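Local coordinates for AP endonuclease, family protein 2 (PDB 5TNV) that binds a magnesium ion in a xylose isomerase-like TIM barrel and may act as an endonuclease, at residues 43-48 / 75-80; 244-249 / 289-294; 253-258 / 279-284. One frame throughout, in Å; residues are numbered along the deposited sequence.

Interaction 1. Residues 43-48 / 75-80; sequences GGHIKD and WVPLAA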
ATOM      1  N   GLY A  43     -12.112 -17.983 -25.774  1.00 29.59           N
ATOM      2  CA  GLY A  43     -12.244 -16.838 -26.630  1.00 24.80           C
ATOM      3  C   GLY A  43     -13.674 -16.341 -26.884  1.00 22.39           C
ATOM      4  O   GLY A  43     -13.920 -15.209 -27.357  1.00 30.78           O
ATOM      5  N   GLY A  44     -14.581 -17.265 -26.589  1.00 20.24           N
ATOM      6  CA  GLY A  44     -16.013 -17.012 -26.643  1.00 14.37           C
ATOM      7  C   GLY A  44     -16.561 -16.270 -25.438  1.00  9.72           C
ATOM      8  O   GLY A  44     -15.841 -15.707 -24.616  1.00 11.86           O
ATOM      9  N   HIS A  45     -17.894 -16.230 -25.311  1.00  7.60           N
ATOM     10  CA  HIS A  45     -18.558 -15.584 -24.230  1.00  7.16           C
ATOM     11  C   HIS A  45     -18.686 -16.525 -23.043  1.00  5.92           C
ATOM     12  O   HIS A  45     -19.005 -17.723 -23.210  1.00  6.41           O
ATOM     13  CB  HIS A  45     -19.923 -15.098 -24.679  1.00  7.48           C
ATOM     14  CG  HIS A  45     -20.555 -14.078 -23.816  1.00  7.79           C
ATOM     15  ND1 HIS A  45     -20.940 -14.269 -22.513  1.00  7.50           N
ATOM     16  CD2 HIS A  45     -20.786 -12.761 -24.101  1.00 12.29           C
ATOM     17  CE1 HIS A  45     -21.432 -13.138 -22.070  1.00  8.31           C
ATOM     18  NE2 HIS A  45     -21.358 -12.188 -23.011  1.00 10.65           N
ATOM     19  N   ILE A  46     -18.460 -16.032 -21.836  1.00  5.85           N
ATOM     20  CA  ILE A  46     -18.597 -16.851 -20.619  1.00  5.44           C
ATOM     21  C   ILE A  46     -20.000 -17.446 -20.514  1.00  5.59           C
ATOM     22  O   ILE A  46     -20.171 -18.495 -19.884  1.00  6.01           O
ATOM     23  CB  ILE A  46     -18.179 -16.049 -19.383  1.00  5.66           C
ATOM     24  CG1 ILE A  46     -17.766 -16.945 -18.219  1.00  5.87           C
ATOM     25  CG2 ILE A  46     -19.228 -15.051 -18.965  1.00  6.30           C
ATOM     26  CD1 ILE A  46     -16.561 -17.807 -18.451  1.00  6.62           C
ATOM     27  N   LYS A  47     -21.017 -16.774 -21.081  1.00  6.00           N
ATOM     28  CA  LYS A  47     -22.377 -17.324 -20.982  1.00  7.36           C
ATOM     29  C   LYS A  47     -22.506 -18.695 -21.625  1.00  6.01           C
ATOM     30  O   LYS A  47     -23.414 -19.437 -21.251  1.00  6.96           O
ATOM     31  CB  LYS A  47     -23.355 -16.344 -21.607  1.00  8.70           C
ATOM     32  CG  LYS A  47     -23.433 -16.337 -23.035  1.00 11.23           C
ATOM     33  CD  LYS A  47     -24.432 -15.280 -23.509  1.00 19.95           C
ATOM     34  CE  LYS A  47     -25.898 -15.744 -23.400  1.00 30.16           C
ATOM     35  NZ  LYS A  47     -26.851 -14.858 -24.115  1.00 39.06           N
ATOM     36  N   ASP A  48     -21.644 -19.034 -22.563  1.00  6.24           N
ATOM     37  CA  ASP A  48     -21.693 -20.273 -23.318  1.00  6.45           C
ATOM     38  C   ASP A  48     -20.732 -21.296 -22.784  1.00  6.19           C
ATOM     39  O   ASP A  48     -20.640 -22.426 -23.327  1.00  7.17           O
ATOM     40  CB  ASP A  48     -21.406 -19.991 -24.800  1.00  6.98           C
ATOM     41  CG  ASP A  48     -22.405 -19.043 -25.430  1.00  6.95           C
ATOM     42  OD1 ASP A  48     -23.615 -19.231 -25.182  1.00  8.09           O
ATOM     43  OD2 ASP A  48     -21.985 -18.144 -26.165  1.00  8.69           O
ATOM     44  N   TRP A  75     -20.262 -10.737 -15.759  1.00  5.22           N
ATOM     45  CA  TRP A  75     -19.623 -12.062 -15.747  1.00  4.93           C
ATOM     46  C   TRP A  75     -20.669 -13.004 -16.358  1.00  4.87           C
ATOM     47  O   TRP A  75     -21.208 -12.722 -17.456  1.00  6.08           O
ATOM     48  CB  TRP A  75     -19.080 -12.384 -14.360  1.00  5.04           C
ATOM     49  CG  TRP A  75     -18.510 -13.754 -14.180  1.00  4.55           C
ATOM     50  CD1 TRP A  75     -17.504 -14.333 -14.885  1.00  4.84           C
ATOM     51  CD2 TRP A  75     -18.938 -14.724 -13.240  1.00  4.54           C
ATOM     52  NE1 TRP A  75     -17.271 -15.606 -14.443  1.00  5.00           N
ATOM     53  CE2 TRP A  75     -18.147 -15.873 -13.430  1.00  4.70           C
ATOM     54  CE3 TRP A  75     -19.917 -14.774 -12.225  1.00  5.17           C
ATOM     55  CZ2 TRP A  75     -18.310 -17.039 -12.672  1.00  5.03           C
ATOM     56  CZ3 TRP A  75     -20.083 -15.913 -11.485  1.00  5.56           C
ATOM     57  CH2 TRP A  75     -19.277 -17.037 -11.705  1.00  5.83           C
ATOM     58  N   VAL A  76     -21.009 -14.130 -15.746  1.00  4.78           N
ATOM     59  CA  VAL A  76     -22.074 -15.003 -16.245  1.00  5.44           C
ATOM     60  C   VAL A  76     -23.407 -14.248 -16.144  1.00  5.18           C
ATOM     61  O   VAL A  76     -23.768 -13.837 -15.029  1.00  5.59           O
ATOM     62  CB  VAL A  76     -22.113 -16.307 -15.438  1.00  5.50           C
ATOM     63  CG1 VAL A  76     -23.298 -17.148 -15.863  1.00  7.33           C
ATOM     64  CG2 VAL A  76     -20.812 -17.094 -15.530  1.00  6.03           C
ATOM     65  N   PRO A  77     -24.123 -14.060 -17.240  1.00  6.05           N
ATOM     66  CA  PRO A  77     -25.339 -13.242 -17.209  1.00  6.25           C
ATOM     67  C   PRO A  77     -26.520 -14.066 -16.779  1.00  5.62           C
ATOM     68  O   PRO A  77     -27.226 -14.677 -17.636  1.00  6.38           O
ATOM     69  CB  PRO A  77     -25.455 -12.743 -18.623  1.00  7.26           C
ATOM     70  CG  PRO A  77     -24.899 -13.886 -19.449  1.00  7.76           C
ATOM     71  CD  PRO A  77     -23.776 -14.405 -18.618  1.00  6.28           C
ATOM     72  N   LEU A  78     -26.799 -14.090 -15.497  1.00  6.20           N
ATOM     73  CA  LEU A  78     -27.853 -14.953 -14.966  1.00  5.98           C
ATOM     74  C   LEU A  78     -29.223 -14.632 -15.566  1.00  5.80           C
ATOM     75  O   LEU A  78     -30.015 -15.552 -15.768  1.00  7.01           O
ATOM     76  CB  LEU A  78     -27.911 -14.887 -13.436  1.00  6.19           C
ATOM     77  CG  LEU A  78     -26.649 -15.349 -12.718  1.00  6.84           C
ATOM     78  CD1 LEU A  78     -26.817 -15.196 -11.215  1.00  8.15           C
ATOM     79  CD2 LEU A  78     -26.257 -16.779 -13.033  1.00  8.06           C
ATOM     80  N   ALA A  79     -29.508 -13.368 -15.855  1.00  5.83           N
ATOM     81  CA  ALA A  79     -30.795 -13.020 -16.421  1.00  6.54           C
ATOM     82  C   ALA A  79     -30.997 -13.623 -17.813  1.00  7.24           C
ATOM     83  O   ALA A  79     -32.115 -13.750 -18.266  1.00 10.84           O
ATOM     84  CB  ALA A  79     -30.948 -11.500 -16.434  1.00  7.27           C
ATOM     85  N   ALA A  80     -29.917 -13.929 -18.510  1.00  6.53           N
ATOM     86  CA  ALA A  80     -29.943 -14.424 -19.883  1.00  7.20           C
ATOM     87  C   ALA A  80     -29.898 -15.937 -19.982  1.00  7.07           C
ATOM     88  O   ALA A  80     -30.198 -16.469 -21.031  1.00 10.21           O
ATOM     89  CB  ALA A  80     -28.781 -13.842 -20.689  1.00  8.60           C
TER
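Apolar packing between two beta-alpha loops joins I46 and K47 to W75, V76 and P77; residues 43-48 lie between strand 29-32 and helix 51-63, and residues 75-80 between strand 68-70 and helix 83-95. I46 carries the inner half. Its two branches divide the work: CG2 rests against the backbone, 3.4 Å from W75 O, while CG1, anti to the backbone N (chi1 -157°), is directed at the neighbouring side chains and lies 4.1 Å from V76 CG2. That same V76 methyl sits over the centre of one face of the W75 indole, and I46 CG1 comes within 4.0 Å of W75 NE1, whose hydrogen goes to Q57 of helix 51-63. Nearer the surface, K47 CB presses on the P77 ring, 3.6 Å from P77 CD. The K47 chain then runs over one face of the H45 imidazole and turns at its third torsion, bringing NZ to 4.1 Å from A80 CB. H45 is held in turn by a nearly straight bond, K47 N to H45 ND1 (2.9 Å, 168°), in the plane of its ring. Such side-by-side packing of successive loops belongs to the C-terminal rim of a TIM barrel's strands, here away from the magnesium site.

Interaction 2. Residues 244-249 / 289-294; sequences VLPYSN and LELGYT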
ATOM      1  N   VAL A 244     -25.107   9.868   3.997  1.00  5.52           N
ATOM      2  CA  VAL A 244     -25.791   8.835   3.218  1.00  5.69           C
ATOM      3  C   VAL A 244     -25.999   7.518   3.957  1.00  5.50           C
ATOM      4  O   VAL A 244     -26.929   6.761   3.604  1.00  5.84           O
ATOM      5  CB  VAL A 244     -25.125   8.593   1.841  1.00  5.81           C
ATOM      6  CG1 VAL A 244     -25.244   9.844   0.974  1.00  7.16           C
ATOM      7  CG2 VAL A 244     -23.681   8.148   1.988  1.00  5.55           C
ATOM      8  N   LEU A 245     -25.191   7.192   4.969  1.00  5.54           N
ATOM      9  CA  LEU A 245     -25.367   5.921   5.680  1.00  5.42           C
ATOM     10  C   LEU A 245     -26.758   5.729   6.262  1.00  5.58           C
ATOM     11  O   LEU A 245     -27.225   4.568   6.238  1.00  5.86           O
ATOM     12  CB  LEU A 245     -24.271   5.731   6.718  1.00  5.58           C
ATOM     13  CG  LEU A 245     -22.933   5.281   6.130  1.00  5.83           C
ATOM     14  CD1 LEU A 245     -21.850   5.399   7.191  1.00  6.57           C
ATOM     15  CD2 LEU A 245     -22.997   3.866   5.573  1.00  6.39           C
ATOM     16  N   PRO A 246     -27.450   6.742   6.797  1.00  5.91           N
ATOM     17  CA  PRO A 246     -28.817   6.519   7.319  1.00  6.76           C
ATOM     18  C   PRO A 246     -29.783   5.956   6.286  1.00  6.28           C
ATOM     19  O   PRO A 246     -30.809   5.431   6.686  1.00  8.77           O
ATOM     20  CB  PRO A 246     -29.257   7.916   7.775  1.00  7.30           C
ATOM     21  CG  PRO A 246     -27.960   8.579   8.162  1.00  7.62           C
ATOM     22  CD  PRO A 246     -27.009   8.121   7.059  1.00  7.06           C
ATOM     23  N   TYR A 247     -29.513   6.105   4.999  1.00  6.41           N
ATOM     24  CA  TYR A 247     -30.391   5.691   3.926  1.00  6.34           C
ATOM     25  C   TYR A 247     -29.891   4.443   3.197  1.00  5.96           C
ATOM     26  O   TYR A 247     -30.462   4.076   2.170  1.00  7.31           O
ATOM     27  CB  TYR A 247     -30.548   6.829   2.905  1.00  7.44           C
ATOM     28  CG  TYR A 247     -31.056   8.102   3.508  1.00  8.20           C
ATOM     29  CD1 TYR A 247     -32.409   8.294   3.652  1.00 12.04           C
ATOM     30  CD2 TYR A 247     -30.192   9.105   3.937  1.00 10.15           C
ATOM     31  CE1 TYR A 247     -32.904   9.457   4.205  1.00 14.60           C
ATOM     32  CE2 TYR A 247     -30.668  10.261   4.518  1.00 11.70           C
ATOM     33  CZ  TYR A 247     -32.026  10.418   4.636  1.00 16.10           C
ATOM     34  OH  TYR A 247     -32.527  11.618   5.205  1.00 21.61           O
ATOM     35  N   SER A 248     -28.806   3.833   3.684  1.00  5.54           N
ATOM     36  CA  SER A 248     -28.093   2.778   2.982  1.00  5.24           C
ATOM     37  C   SER A 248     -28.538   1.372   3.375  1.00  5.50           C
ATOM     38  O   SER A 248     -28.632   1.040   4.559  1.00  6.19           O
ATOM     39  CB  SER A 248     -26.590   2.966   3.212  1.00  5.31           C
ATOM     40  OG  SER A 248     -26.123   4.162   2.639  1.00  5.70           O
ATOM     41  N   ASN A 249     -28.698   0.537   2.352  1.00  5.25           N
ATOM     42  CA  ASN A 249     -29.136  -0.870   2.567  1.00  5.05           C
ATOM     43  C   ASN A 249     -28.153  -1.889   1.987  1.00  4.53           C
ATOM     44  O   ASN A 249     -28.439  -3.083   2.042  1.00  5.31           O
ATOM     45  CB  ASN A 249     -30.553  -1.098   2.070  1.00  5.38           C
ATOM     46  CG  ASN A 249     -30.658  -0.947   0.556  1.00  5.55           C
ATOM     47  OD1 ASN A 249     -29.768  -0.449  -0.120  1.00  6.13           O
ATOM     48  ND2 ASN A 249     -31.809  -1.309   0.010  1.00  6.75           N
ATOM     49  N   LEU A 289     -22.634   1.001  11.651  1.00  6.02           N
ATOM     50  CA  LEU A 289     -23.295   0.163  12.619  1.00  7.06           C
ATOM     51  C   LEU A 289     -24.089   1.004  13.596  1.00  8.09           C
ATOM     52  O   LEU A 289     -25.227   0.656  13.941  1.00  9.66           O
ATOM     53  CB  LEU A 289     -22.307  -0.736  13.342  1.00  8.13           C
ATOM     54  CG  LEU A 289     -21.582  -1.731  12.570  1.00 10.82           C
ATOM     55  CD1 LEU A 289     -20.597  -2.492  13.416  1.00 15.22           C
ATOM     56  CD2 LEU A 289     -22.567  -2.698  12.022  1.00 12.91           C
ATOM     57  N   GLU A 290     -23.492   2.083  14.088  1.00  8.59           N
ATOM     58  CA  GLU A 290     -24.146   2.989  15.059  1.00  9.96           C
ATOM     59  C   GLU A 290     -25.420   3.558  14.471  1.00  9.16           C
ATOM     60  O   GLU A 290     -26.401   3.732  15.202  1.00 12.62           O
ATOM     61  CB  GLU A 290     -23.186   4.115  15.420  1.00 12.93           C
ATOM     62  CG  GLU A 290     -23.754   5.213  16.250  1.00 22.66           C
ATOM     63  CD  GLU A 290     -22.835   6.436  16.355  1.00 31.20           C
ATOM     64  OE1 GLU A 290     -21.638   6.375  15.957  1.00 29.32           O
ATOM     65  OE2 GLU A 290     -23.372   7.448  16.839  1.00 51.40           O
ATOM     66  N   LEU A 291     -25.398   3.843  13.163  1.00  8.50           N
ATOM     67  CA  LEU A 291     -26.529   4.406  12.432  1.00  9.22           C
ATOM     68  C   LEU A 291     -27.538   3.348  12.011  1.00 10.57           C
ATOM     69  O   LEU A 291     -28.512   3.719  11.338  1.00 14.29           O
ATOM     70  CB  LEU A 291     -26.040   5.224  11.249  1.00  9.54           C
ATOM     71  CG  LEU A 291     -25.236   6.462  11.570  1.00  9.66           C
ATOM     72  CD1 LEU A 291     -24.610   7.075  10.325  1.00 10.62           C
ATOM     73  CD2 LEU A 291     -26.115   7.462  12.284  1.00 11.65           C
ATOM     74  N   GLY A 292     -27.372   2.072  12.399  1.00  9.67           N
ATOM     75  CA  GLY A 292     -28.339   1.029  12.135  1.00 10.16           C
ATOM     76  C   GLY A 292     -28.129   0.289  10.823  1.00  8.06           C
ATOM     77  O   GLY A 292     -29.032  -0.435  10.419  1.00  9.70           O
ATOM     78  N   TYR A 293     -26.972   0.401  10.197  1.00  6.94           N
ATOM     79  CA  TYR A 293     -26.714  -0.288   8.955  1.00  6.70           C
ATOM     80  C   TYR A 293     -26.738  -1.782   9.188  1.00  6.55           C
ATOM     81  O   TYR A 293     -26.083  -2.281  10.107  1.00  7.78           O
ATOM     82  CB  TYR A 293     -25.338   0.171   8.387  1.00  6.54           C
ATOM     83  CG  TYR A 293     -25.065  -0.549   7.076  1.00  5.86           C
ATOM     84  CD1 TYR A 293     -25.705  -0.190   5.910  1.00  6.46           C
ATOM     85  CD2 TYR A 293     -24.187  -1.646   6.996  1.00  6.16           C
ATOM     86  CE1 TYR A 293     -25.471  -0.829   4.709  1.00  6.12           C
ATOM     87  CE2 TYR A 293     -23.970  -2.346   5.806  1.00  5.38           C
ATOM     88  CZ  TYR A 293     -24.625  -1.931   4.665  1.00  5.40           C
ATOM     89  OH  TYR A 293     -24.512  -2.557   3.478  1.00  5.61           O
ATOM     90  N   THR A 294     -27.442  -2.512   8.337  1.00  6.23           N
ATOM     91  CA  THR A 294     -27.516  -3.977   8.425  1.00  7.16           C
ATOM     92  C   THR A 294     -27.368  -4.709   7.117  1.00  6.74           C
ATOM     93  O   THR A 294     -27.436  -5.936   7.110  1.00  9.70           O
ATOM     94  CB  THR A 294     -28.887  -4.409   9.038  1.00  8.58           C
ATOM     95  OG1 THR A 294     -29.951  -3.951   8.178  1.00 10.44           O
ATOM     96  CG2 THR A 294     -29.101  -3.838  10.419  1.00 12.11           C
TER
HETATM   97  O   HOH W   1     -28.921  -1.316   6.145  1.00  9.97           O
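The Y293 phenol ring meets residues 244-249 at its rim: S248 O lies near the ring plane at the edge, 3.5 Å from Y293 CD1. N249 C approaches the ring obliquely, 4.0 Å from Y293 CE1. W251, just beyond this segment, adds an edge-to-face ring contact. Y293 CG is anti to the backbone N (chi1 -180°), which carries the ring across to the 248-249 backbone, where the S248 CB also comes close. S248 O has a second role: it accepts a hydrogen from a water, 2.9 Å away, and that water accepts in turn from T294 N, also at 2.9 Å. The one carbonyl thus serves both as a neighbour of the ring edge and as an end of a water bridge between the two segments. The S248 hydroxyl turns back on its own segment, donating to V244 O (2.9 Å) from above the carbonyl plane, while Y247 N reaches the same oxygen from the opposite face; two donors thereby tie down the short 3-10 turn. At the other end of the contact the packing is aliphatic. L291 CD1 touches L245 CB at 3.9 Å and P246 CD at 4.2 Å, the L291 and P246 side chains lying side by side and pointing the same way. Helix 281-290 ends just before L291, and G292, with positive phi (90°), completes a Schellman motif that leads the chain on to Y293. Helix termini and the loops leading into strands 251-261 and 297-299 pack in this manner at the N-terminal end of a TIM barrel's strands.

Interaction 3. Residues 253-258 / 279-284; sequences IKNYSR and VNYRQI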
ATOM      1  N   ILE A 253     -17.749  -1.431  -1.164  1.00  3.46           N
ATOM      2  CA  ILE A 253     -16.811  -0.814  -0.201  1.00  3.95           C
ATOM      3  C   ILE A 253     -15.387  -0.963  -0.746  1.00  3.93           C
ATOM      4  O   ILE A 253     -14.853  -2.067  -0.811  1.00  5.28           O
ATOM      5  CB  ILE A 253     -17.038  -1.414   1.199  1.00  4.16           C
ATOM      6  CG1 ILE A 253     -16.153  -0.715   2.243  1.00  4.92           C
ATOM      7  CG2 ILE A 253     -16.899  -2.919   1.262  1.00  4.56           C
ATOM      8  CD1 ILE A 253     -16.543  -1.002   3.684  1.00  5.50           C
ATOM      9  N   LYS A 254     -14.790   0.170  -1.094  1.00  3.52           N
ATOM     10  CA  LYS A 254     -13.432   0.209  -1.660  1.00  3.37           C
ATOM     11  C   LYS A 254     -12.777   1.519  -1.251  1.00  3.24           C
ATOM     12  O   LYS A 254     -13.429   2.491  -0.852  1.00  3.69           O
ATOM     13  CB  LYS A 254     -13.430   0.007  -3.176  1.00  3.53           C
ATOM     14  CG  LYS A 254     -14.151   1.052  -3.988  1.00  3.85           C
ATOM     15  CD  LYS A 254     -13.914   0.877  -5.483  1.00  4.09           C
ATOM     16  CE  LYS A 254     -14.738   1.801  -6.385  1.00  4.01           C
ATOM     17  NZ  LYS A 254     -16.168   1.407  -6.392  1.00  4.44           N
ATOM     18  N   ASN A 255     -11.442   1.568  -1.429  1.00  3.18           N
ATOM     19  CA  ASN A 255     -10.670   2.719  -1.013  1.00  3.22           C
ATOM     20  C   ASN A 255      -9.616   3.106  -2.066  1.00  3.00           C
ATOM     21  O   ASN A 255      -9.232   2.316  -2.935  1.00  3.16           O
ATOM     22  CB  ASN A 255     -10.011   2.488   0.353  1.00  3.37           C
ATOM     23  CG  ASN A 255      -9.881   3.696   1.254  1.00  3.36           C
ATOM     24  OD1 ASN A 255     -10.155   4.843   0.821  1.00  3.62           O
ATOM     25  ND2 ASN A 255      -9.487   3.486   2.482  1.00  3.55           N
ATOM     26  N   TYR A 256      -9.137   4.325  -1.918  1.00  3.12           N
ATOM     27  CA  TYR A 256      -8.129   4.940  -2.764  1.00  2.96           C
ATOM     28  C   TYR A 256      -7.262   5.837  -1.911  1.00  2.95           C
ATOM     29  O   TYR A 256      -7.816   6.508  -1.019  1.00  3.62           O
ATOM     30  CB  TYR A 256      -8.734   5.848  -3.847  1.00  3.19           C
ATOM     31  CG  TYR A 256      -9.583   5.117  -4.831  1.00  3.17           C
ATOM     32  CD1 TYR A 256     -10.905   4.777  -4.576  1.00  3.45           C
ATOM     33  CD2 TYR A 256      -9.065   4.739  -6.079  1.00  3.65           C
ATOM     34  CE1 TYR A 256     -11.676   4.099  -5.476  1.00  3.47           C
ATOM     35  CE2 TYR A 256      -9.829   4.059  -7.011  1.00  3.50           C
ATOM     36  CZ  TYR A 256     -11.161   3.720  -6.708  1.00  3.53           C
ATOM     37  OH  TYR A 256     -11.973   3.072  -7.596  1.00  3.71           O
ATOM     38  N   SER A 257      -5.945   5.921  -2.145  1.00  3.27           N
ATOM     39  CA  SER A 257      -5.244   7.113  -1.681  1.00  3.18           C
ATOM     40  C   SER A 257      -5.871   8.324  -2.381  1.00  3.44           C
ATOM     41  O   SER A 257      -6.395   8.203  -3.495  1.00  4.29           O
ATOM     42  CB  SER A 257      -3.760   7.031  -1.982  1.00  4.14           C
ATOM     43  OG  SER A 257      -3.541   6.903  -3.371  1.00  6.41           O
ATOM     44  N   ARG A 258      -5.731   9.489  -1.747  1.00  3.48           N
ATOM     45  CA  ARG A 258      -6.210  10.745  -2.336  1.00  3.55           C
ATOM     46  C   ARG A 258      -5.186  11.814  -1.973  1.00  3.29           C
ATOM     47  O   ARG A 258      -4.783  11.897  -0.800  1.00  3.81           O
ATOM     48  CB  ARG A 258      -7.580  11.119  -1.808  1.00  3.71           C
ATOM     49  CG  ARG A 258      -8.146  12.435  -2.326  1.00  4.05           C
ATOM     50  CD  ARG A 258      -9.583  12.661  -1.877  1.00  4.23           C
ATOM     51  NE  ARG A 258     -10.105  13.958  -2.276  1.00  4.24           N
ATOM     52  CZ  ARG A 258     -10.492  14.287  -3.514  1.00  4.22           C
ATOM     53  NH1 ARG A 258     -10.503  13.384  -4.475  1.00  4.77           N
ATOM     54  NH2 ARG A 258     -10.865  15.538  -3.736  1.00  5.21           N
ATOM     55  N   VAL A 279     -10.074   7.017   3.045  1.00  4.06           N
ATOM     56  CA  VAL A 279     -11.175   6.791   3.975  1.00  4.02           C
ATOM     57  C   VAL A 279     -10.663   5.992   5.169  1.00  3.82           C
ATOM     58  O   VAL A 279      -9.861   5.060   4.963  1.00  4.35           O
ATOM     59  CB  VAL A 279     -12.307   6.007   3.289  1.00  4.01           C
ATOM     60  CG1 VAL A 279     -13.503   5.841   4.263  1.00  4.83           C
ATOM     61  CG2 VAL A 279     -12.771   6.655   1.999  1.00  4.60           C
ATOM     62  N   ASN A 280     -11.117   6.322   6.375  1.00  3.90           N
ATOM     63  CA  ASN A 280     -10.892   5.499   7.559  1.00  3.91           C
ATOM     64  C   ASN A 280     -12.074   4.556   7.708  1.00  3.70           C
ATOM     65  O   ASN A 280     -13.097   4.915   8.310  1.00  4.26           O
ATOM     66  CB  ASN A 280     -10.693   6.347   8.800  1.00  4.12           C
ATOM     67  CG  ASN A 280     -10.337   5.469   9.998  1.00  4.48           C
ATOM     68  OD1 ASN A 280     -10.630   4.270  10.047  1.00  4.55           O
ATOM     69  ND2 ASN A 280      -9.727   6.070  11.031  1.00  5.84           N
ATOM     70  N   TYR A 281     -11.974   3.354   7.123  1.00  4.20           N
ATOM     71  CA  TYR A 281     -13.122   2.454   7.160  1.00  4.13           C
ATOM     72  C   TYR A 281     -13.320   1.803   8.521  1.00  4.15           C
ATOM     73  O   TYR A 281     -14.421   1.231   8.748  1.00  4.39           O
ATOM     74  CB  TYR A 281     -13.033   1.414   6.042  1.00  4.51           C
ATOM     75  CG  TYR A 281     -13.560   1.951   4.714  1.00  3.93           C
ATOM     76  CD1 TYR A 281     -14.929   2.165   4.543  1.00  4.24           C
ATOM     77  CD2 TYR A 281     -12.735   2.243   3.655  1.00  3.89           C
ATOM     78  CE1 TYR A 281     -15.440   2.630   3.364  1.00  4.37           C
ATOM     79  CE2 TYR A 281     -13.236   2.721   2.448  1.00  4.04           C
ATOM     80  CZ  TYR A 281     -14.589   2.910   2.308  1.00  3.83           C
ATOM     81  OH  TYR A 281     -15.149   3.374   1.127  1.00  4.30           O
ATOM     82  N   ARG A 282     -12.342   1.840   9.435  1.00  4.31           N
ATOM     83  CA  ARG A 282     -12.615   1.384  10.806  1.00  4.71           C
ATOM     84  C   ARG A 282     -13.654   2.316  11.426  1.00  4.93           C
ATOM     85  O   ARG A 282     -14.672   1.906  11.970  1.00  5.56           O
ATOM     86  CB  ARG A 282     -11.310   1.298  11.592  1.00  4.54           C
ATOM     87  CG  ARG A 282     -11.482   0.715  12.992  1.00  4.75           C
ATOM     88  CD  ARG A 282     -10.125   0.639  13.751  1.00  4.79           C
ATOM     89  NE  ARG A 282      -9.166  -0.072  12.947  1.00  4.60           N
ATOM     90  CZ  ARG A 282      -9.128  -1.371  12.758  1.00  4.58           C
ATOM     91  NH1 ARG A 282      -9.802  -2.196  13.534  1.00  5.26           N
ATOM     92  NH2 ARG A 282      -8.365  -1.841  11.802  1.00  5.81           N
ATOM     93  N   GLN A 283     -13.387   3.630  11.349  1.00  5.08           N
ATOM     94  CA  GLN A 283     -14.324   4.621  11.852  1.00  5.39           C
ATOM     95  C   GLN A 283     -15.638   4.554  11.090  1.00  4.90           C
ATOM     96  O   GLN A 283     -16.720   4.642  11.688  1.00  5.58           O
ATOM     97  CB  GLN A 283     -13.728   6.004  11.758  1.00  6.65           C
ATOM     98  CG  GLN A 283     -12.616   6.321  12.705  1.00 13.05           C
ATOM     99  CD  GLN A 283     -11.968   7.693  12.448  1.00 13.89           C
ATOM    100  OE1 GLN A 283     -12.280   8.387  11.440  1.00 18.23           O
ATOM    101  NE2 GLN A 283     -11.083   8.089  13.315  1.00 18.29           N
ATOM    102  N   ILE A 284     -15.589   4.442   9.769  1.00  4.85           N
ATOM    103  CA  ILE A 284     -16.820   4.535   8.966  1.00  4.82           C
ATOM    104  C   ILE A 284     -17.681   3.269   9.103  1.00  4.63           C
ATOM    105  O   ILE A 284     -18.914   3.404   9.180  1.00  5.17           O
ATOM    106  CB  ILE A 284     -16.478   4.927   7.513  1.00  5.48           C
ATOM    107  CG1 ILE A 284     -15.887   6.335   7.450  1.00  6.99           C
ATOM    108  CG2 ILE A 284     -17.668   4.730   6.599  1.00  6.89           C
ATOM    109  CD1 ILE A 284     -16.722   7.422   7.989  1.00 11.41           C
TER
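Y281, in the first turn of helix 281-290, is gripped by strand 251-261 of the TIM barrel on both its ring and its hydroxyl. Over one face lies I253, whose CG1 makes a CH-pi contact 4.0 Å from the Y281 ring centroid and 26° off the normal; the opposite face is covered by V279 CG1, centred on the ring. I253 CG1 stands anti to the backbone N (chi1 -176°), which lays the isoleucine chain along the ring, the two side chains running past each other in opposite directions. At the rim, Y281 OH donates to K254 O at 2.8 Å, tilted from the carbonyl plane, and is also bonded to Y241 OH of helix 237-244. N255 runs along the ring edge with its amide plane nearly perpendicular to the ring plane.

The same amide ties down the residue that covers the ring. N255 ND2 donates to V279 O at 3.0 Å, and V279 N returns a bond to N255 OD1, so a side-chain amide pairs with both backbone groups of one residue; L274 O is a further acceptor for ND2. Beyond this shell, the K254 CB is directed away from residues 279-284, and its NZ forms salt bridges with D223, a magnesium ligand, and with E300, so the strand that holds Y281 also contributes to the surroundings of the metal. R282 forms a salt bridge with D305 of the second subunit and a hydrogen bond with Q319 of its own chain. At the helix start, N280 is the N-cap: its OD1 accepts from Q283 N at 3.1 Å, nearly straight at 171°, with the donor well above the carbonyl plane.

Interactions 2 and 3 are neighbours that share helix 281-290, interaction 3 at its start and interaction 2 at its end; they touch where L245 CD1 packs on I284 O, and both lie across the chain's centre from interaction 1, whose centre is about 33 to 34 Å from theirs. Interaction 3 is wholly buried, and there direct hydrogen bonds join the strand to the start of helix 281-290 and the loop before it, close to the magnesium site. The other two are only partly buried. Interaction 2 combines aliphatic and ring-edge packing with a water bridge, whereas interaction 1 joins two successive loops almost entirely through apolar packing. Direct polar pairing across the segments thus accompanies the most enclosed of the three.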